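PDB 4BLG: latency-associated nuclear antigen from Murid herpesvirus 4, which probably binds viral DNA through this C-terminal domain, which packs as a two-chain assembly and belongs to the LANA1-like DNA-binding family. Local coordinates for residues V63-V68 and Y84-F89. Numbering follows the deposited sequence.
Sequences VLSTPV and YYLLSF
Strand 64-70, outermost in this chain's four-stranded antiparallel sheet, pairs here with its neighbour 84-90, and a break in the outer strand is bridged by Thr66. Leu64 and Phe89 form a hydrogen-bonded antiparallel pair: Leu64 N reaches Phe89 O at 3.1 Å, and Phe89 N returns to Leu64 O. Thr66 N then donates to Leu87 O at 2.9 Å. Where the backbone exchange lapses, the threonine side chain takes over, and Leu87 N points almost straight at Thr66 OG1 (3.0 Å, 176° at the hydrogen). Thr66 OG1 donates to Pro67 O at 2.9 Å, so two bonds grip it and fix its rotation. With OG1 set between the backbone N and carbonyl carbon (chi1 63°), Thr66 CG2 is left to meet the Phe89 ring at its edge, 3.5 Å from Phe89 CE2. In this LANA DNA-binding domain helix 48-57 covers Val68 and Tyr84, and Ile58, just after it, meets Ser65 and Ser88. There the non-hydrogen-bonded pair Ser65 and Ser88 joins its hydroxyls, Ser88 OG donating to Ser65 OG at 2.7 Å, while Ser65 OG also bonds Ile58 O. Val63 CG1 lies beside Ser88 CB. Beyond the break, Val68 CG1 packs 3.9 Å from Tyr84 CB, and Val68 CA makes a CA-H...O contact with Tyr85 O. On the face of Leu64 and Phe89 the second subunit packs: its Pro72 touches Leu64, its Cys70 touches Thr66, and Tyr85 OH hydrogen-bonds Tyr85 OH of that subunit.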
loop_
_atom_site.group_PDB
_atom_site.type_symbol
_atom_site.label_atom_id
_atom_site.label_comp_id
_atom_site.label_asym_id
_atom_site.label_seq_id
_atom_site.Cartn_x
_atom_site.Cartn_y
_atom_site.Cartn_z
ATOM N N VAL A 63 7.148 11.207 -7.997
ATOM C CA VAL A 63 7.177 9.920 -7.316
ATOM C C VAL A 63 7.171 10.205 -5.835
ATOM O O VAL A 63 8.060 10.890 -5.339
ATOM C CB VAL A 63 8.462 9.109 -7.619
ATOM C CG1 VAL A 63 8.277 7.655 -7.211
ATOM C CG2 VAL A 63 8.834 9.204 -9.088
ATOM N N LEU A 64 6.166 9.694 -5.126
ATOM C CA LEU A 64 6.090 9.888 -3.687
ATOM C C LEU A 64 6.036 8.533 -3.015
ATOM O O LEU A 64 5.232 7.682 -3.391
ATOM C CB LEU A 64 4.855 10.700 -3.323
ATOM C CG LEU A 64 4.619 11.964 -4.158
ATOM C CD1 LEU A 64 3.335 12.635 -3.716
ATOM C CD2 LEU A 64 5.774 12.935 -4.049
ATOM N N SER A 65 6.892 8.324 -2.022
ATOM C CA SER A 65 6.929 7.041 -1.343
ATOM C C SER A 65 6.554 7.131 0.126
ATOM O O SER A 65 6.908 8.074 0.831
ATOM C CB SER A 65 8.299 6.382 -1.486
ATOM O OG SER A 65 8.570 6.065 -2.838
ATOM N N THR A 66 5.817 6.123 0.563
ATOM C CA THR A 66 5.436 5.975 1.949
ATOM C C THR A 66 6.651 5.581 2.771
ATOM O O THR A 66 7.668 5.148 2.219
ATOM C CB THR A 66 4.433 4.838 2.096
ATOM O OG1 THR A 66 5.064 3.611 1.706
ATOM C CG2 THR A 66 3.230 5.078 1.229
ATOM N N PRO A 67 6.553 5.720 4.098
ATOM C CA PRO A 67 7.568 5.087 4.945
ATOM C C PRO A 67 7.504 3.579 4.790
ATOM O O PRO A 67 6.584 3.057 4.136
ATOM C CB PRO A 67 7.178 5.511 6.361
ATOM C CG PRO A 67 5.827 6.131 6.257
ATOM C CD PRO A 67 5.647 6.591 4.858
ATOM N N VAL A 68 8.483 2.888 5.359
ATOM C CA VAL A 68 8.506 1.437 5.317
ATOM C C VAL A 68 7.490 0.906 6.331
ATOM O O VAL A 68 7.462 1.367 7.466
ATOM C CB VAL A 68 9.901 0.895 5.666
ATOM C CG1 VAL A 68 9.914 -0.618 5.624
ATOM C CG2 VAL A 68 10.964 1.472 4.717
ATOM N N TYR A 84 8.762 -6.674 4.621
ATOM C CA TYR A 84 8.502 -5.241 4.653
ATOM C C TYR A 84 8.173 -4.718 3.259
ATOM O O TYR A 84 8.431 -5.383 2.267
ATOM C CB TYR A 84 9.697 -4.509 5.234
ATOM C CG TYR A 84 10.104 -5.013 6.599
ATOM C CD1 TYR A 84 10.988 -6.073 6.732
ATOM C CD2 TYR A 84 9.604 -4.436 7.748
ATOM C CE1 TYR A 84 11.367 -6.535 7.976
ATOM C CE2 TYR A 84 9.975 -4.896 8.999
ATOM C CZ TYR A 84 10.853 -5.943 9.106
ATOM O OH TYR A 84 11.221 -6.393 10.353
ATOM N N TYR A 85 7.571 -3.533 3.195
ATOM C CA TYR A 85 7.191 -2.943 1.916
ATOM C C TYR A 85 7.114 -1.439 2.016
ATOM O O TYR A 85 7.081 -0.882 3.097
ATOM C CB TYR A 85 5.830 -3.465 1.448
ATOM C CG TYR A 85 4.654 -2.730 2.065
ATOM C CD1 TYR A 85 4.105 -3.143 3.275
ATOM C CD2 TYR A 85 4.090 -1.625 1.435
ATOM C CE1 TYR A 85 3.026 -2.469 3.843
ATOM C CE2 TYR A 85 3.012 -0.952 1.990
ATOM C CZ TYR A 85 2.486 -1.376 3.194
ATOM O OH TYR A 85 1.415 -0.703 3.743
ATOM N N LEU A 86 7.087 -0.789 0.863
ATOM C CA LEU A 86 6.689 0.602 0.782
ATOM C C LEU A 86 6.018 0.782 -0.561
ATOM O O LEU A 86 6.155 -0.055 -1.446
ATOM C CB LEU A 86 7.878 1.555 0.939
ATOM C CG LEU A 86 9.017 1.514 -0.087
ATOM C CD1 LEU A 86 8.603 2.071 -1.436
ATOM C CD2 LEU A 86 10.195 2.305 0.450
ATOM N N LEU A 87 5.276 1.870 -0.685
ATOM C CA LEU A 87 4.567 2.204 -1.904
ATOM C C LEU A 87 5.148 3.476 -2.478
ATOM O O LEU A 87 5.386 4.431 -1.748
ATOM C CB LEU A 87 3.084 2.426 -1.605
ATOM C CG LEU A 87 2.276 1.182 -1.251
ATOM C CD1 LEU A 87 0.867 1.582 -0.849
ATOM C CD2 LEU A 87 2.252 0.230 -2.428
ATOM N N SER A 88 5.369 3.481 -3.786
ATOM C CA SER A 88 5.871 4.658 -4.473
ATOM C C SER A 88 4.811 5.033 -5.467
ATOM O O SER A 88 4.599 4.319 -6.443
ATOM C CB SER A 88 7.189 4.365 -5.200
ATOM O OG SER A 88 8.177 3.872 -4.316
ATOM N N PHE A 89 4.134 6.147 -5.211
ATOM C CA PHE A 89 3.008 6.564 -6.033
ATOM C C PHE A 89 3.464 7.373 -7.241
ATOM O O PHE A 89 4.367 8.203 -7.133
ATOM C CB PHE A 89 2.029 7.386 -5.197
ATOM C CG PHE A 89 1.487 6.647 -4.011
ATOM C CD1 PHE A 89 0.401 5.796 -4.146
ATOM C CD2 PHE A 89 2.062 6.797 -2.762
ATOM C CE1 PHE A 89 -0.098 5.101 -3.052
ATOM C CE2 PHE A 89 1.570 6.107 -1.668
ATOM C CZ PHE A 89 0.484 5.262 -1.812
#